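Local coordinates for protein peptide chain release factor RF2 (Thermus thermophilus, PDB 2IHR) that recognises the stop codons UGA and UAA on the ribosome and directs the termination of translation, at residues E217-L222 with I278-L283. Sequence-based numbering, arbitrary orientation.
Sequences EVEVVL and ILKARL
The carboxylate of Glu219 is the flat group here, and it lies against helix 268-294 with the CB of Lys280 under one face, 3.6 Å from Glu219 CD. Ala281 lies beyond the OE2 end of the same group. Its backbone N is 2.9 Å from Glu219 OE2, but the angle is too poor for a hydrogen bond, so it is a close contact of the carboxylate of a buried glutamate, and not a bond. An extended chain beyond CG (chi2 178°) carries the carboxylate from the loop to the helix surface.

Lys280 reaches back the other way. Its chain bends at the last torsion (chi4 -109°), and NZ donates to Val220 O over 2.9 Å, nearly in line with the carbonyl (C=O...N 168°).

Further along the loop the contact turns apolar. Leu222 sends CD1 to Leu279 CD1 at 3.8 Å, their side chains crossing at a slant, while its CD2 faces Leu283 CD1 at 4.2 Å. All three leucines also touch His253 on strand 248-253, and Leu279 continues onto Ile258 and Val260 of strand 258-262.

The loop leading into strand 227-232 is thereby laid along the helix that packs on the small three-stranded sheet, in the domain whose GGQ loop carries Gln240. Cutting Lys280 back to an alanine is likely to leave Val220 O without this donor and the loop around it less tightly held to the helix. Chemically, one lysine-to-carbonyl bond ties the loop at Val220 to the helix, with leucine packing beside it.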
loop_
_atom_site.group_PDB
_atom_site.type_symbol
_atom_site.label_atom_id
_atom_site.label_comp_id
_atom_site.label_asym_id
_atom_site.label_seq_id
_atom_site.Cartn_x
_atom_site.Cartn_y
_atom_site.Cartn_z
ATOM N N GLU A 217 -2.780 11.299 -15.917
ATOM C CA GLU A 217 -2.038 12.035 -16.926
ATOM C C GLU A 217 -1.044 11.012 -17.422
ATOM O O GLU A 217 -0.729 10.942 -18.626
ATOM C CB GLU A 217 -1.262 13.215 -16.324
ATOM C CG GLU A 217 -2.080 14.474 -16.134
ATOM C CD GLU A 217 -2.983 14.416 -14.908
ATOM O OE1 GLU A 217 -4.224 14.347 -15.054
ATOM O OE2 GLU A 217 -2.442 14.440 -13.787
ATOM N N VAL A 218 -0.547 10.217 -16.485
ATOM C CA VAL A 218 0.424 9.189 -16.805
ATOM C C VAL A 218 -0.277 7.926 -17.281
ATOM O O VAL A 218 0.365 6.957 -17.693
ATOM C CB VAL A 218 1.283 8.893 -15.583
ATOM C CG1 VAL A 218 2.251 7.764 -15.882
ATOM C CG2 VAL A 218 2.047 10.165 -15.189
ATOM N N GLU A 219 -1.608 7.963 -17.229
ATOM C CA GLU A 219 -2.453 6.842 -17.645
ATOM C C GLU A 219 -2.900 7.023 -19.090
ATOM O O GLU A 219 -3.065 8.156 -19.557
ATOM C CB GLU A 219 -3.707 6.741 -16.761
ATOM C CG GLU A 219 -3.455 6.261 -15.348
ATOM C CD GLU A 219 -4.717 6.232 -14.494
ATOM O OE1 GLU A 219 -5.372 7.287 -14.356
ATOM O OE2 GLU A 219 -5.053 5.155 -13.950
ATOM N N VAL A 220 -3.102 5.904 -19.787
ATOM C CA VAL A 220 -3.554 5.935 -21.173
ATOM C C VAL A 220 -4.893 6.649 -21.287
ATOM O O VAL A 220 -5.467 7.110 -20.288
ATOM C CB VAL A 220 -3.728 4.516 -21.769
ATOM C CG1 VAL A 220 -2.434 4.057 -22.399
ATOM C CG2 VAL A 220 -4.173 3.546 -20.691
ATOM N N VAL A 221 -5.376 6.744 -22.522
ATOM C CA VAL A 221 -6.646 7.392 -22.814
ATOM C C VAL A 221 -7.551 6.339 -23.429
ATOM O O VAL A 221 -7.109 5.471 -24.188
ATOM C CB VAL A 221 -6.467 8.556 -23.787
ATOM C CG1 VAL A 221 -7.509 9.610 -23.498
ATOM C CG2 VAL A 221 -5.046 9.129 -23.670
ATOM N N LEU A 222 -8.828 6.415 -23.106
ATOM C CA LEU A 222 -9.727 5.391 -23.600
ATOM C C LEU A 222 -10.651 5.713 -24.767
ATOM O O LEU A 222 -11.294 6.780 -24.837
ATOM C CB LEU A 222 -10.548 4.830 -22.428
ATOM C CG LEU A 222 -9.821 4.041 -21.328
ATOM C CD1 LEU A 222 -10.801 3.766 -20.181
ATOM C CD2 LEU A 222 -9.229 2.737 -21.901
ATOM N N ILE A 278 -10.444 3.481 -11.822
ATOM C CA ILE A 278 -9.863 2.213 -11.375
ATOM C C ILE A 278 -9.340 1.465 -12.601
ATOM O O ILE A 278 -8.154 1.145 -12.674
ATOM C CB ILE A 278 -10.884 1.255 -10.632
ATOM C CG1 ILE A 278 -10.993 1.594 -9.134
ATOM C CG2 ILE A 278 -10.348 -0.184 -10.664
ATOM C CD1 ILE A 278 -11.749 2.815 -8.787
ATOM N N LEU A 279 -10.222 1.207 -13.564
ATOM C CA LEU A 279 -9.850 0.492 -14.783
ATOM C C LEU A 279 -8.551 0.988 -15.394
ATOM O O LEU A 279 -7.661 0.202 -15.772
ATOM C CB LEU A 279 -10.954 0.607 -15.833
ATOM C CG LEU A 279 -10.883 -0.373 -17.021
ATOM C CD1 LEU A 279 -10.766 0.405 -18.326
ATOM C CD2 LEU A 279 -9.713 -1.355 -16.861
ATOM N N LYS A 280 -8.440 2.297 -15.494
ATOM C CA LYS A 280 -7.249 2.858 -16.083
ATOM C C LYS A 280 -6.019 2.358 -15.327
ATOM O O LYS A 280 -5.052 1.843 -15.924
ATOM C CB LYS A 280 -7.335 4.397 -16.077
ATOM C CG LYS A 280 -7.963 5.034 -17.354
ATOM C CD LYS A 280 -8.394 6.482 -17.104
ATOM C CE LYS A 280 -8.398 7.331 -18.350
ATOM N NZ LYS A 280 -7.281 8.328 -18.348
ATOM N N ALA A 281 -6.082 2.487 -14.005
ATOM C CA ALA A 281 -5.003 2.080 -13.104
ATOM C C ALA A 281 -4.637 0.593 -13.150
ATOM O O ALA A 281 -3.512 0.215 -12.829
ATOM C CB ALA A 281 -5.371 2.451 -11.725
ATOM N N ARG A 282 -5.594 -0.248 -13.517
ATOM C CA ARG A 282 -5.339 -1.675 -13.617
ATOM C C ARG A 282 -4.588 -2.000 -14.908
ATOM O O ARG A 282 -3.800 -2.939 -14.971
ATOM C CB ARG A 282 -6.655 -2.429 -13.565
ATOM C CG ARG A 282 -7.325 -2.377 -12.205
ATOM C CD ARG A 282 -8.487 -3.325 -12.150
ATOM N NE ARG A 282 -7.999 -4.606 -12.601
ATOM C CZ ARG A 282 -8.768 -5.634 -12.931
ATOM N NH1 ARG A 282 -10.099 -5.571 -12.869
ATOM N NH2 ARG A 282 -8.169 -6.745 -13.321
ATOM N N LEU A 283 -4.853 -1.207 -15.941
ATOM C CA LEU A 283 -4.198 -1.372 -17.225
ATOM C C LEU A 283 -2.772 -0.890 -17.029
ATOM O O LEU A 283 -1.821 -1.504 -17.504
ATOM C CB LEU A 283 -4.913 -0.518 -18.267
ATOM C CG LEU A 283 -6.326 -0.992 -18.626
ATOM C CD1 LEU A 283 -7.111 0.095 -19.362
ATOM C CD2 LEU A 283 -6.186 -2.262 -19.467
#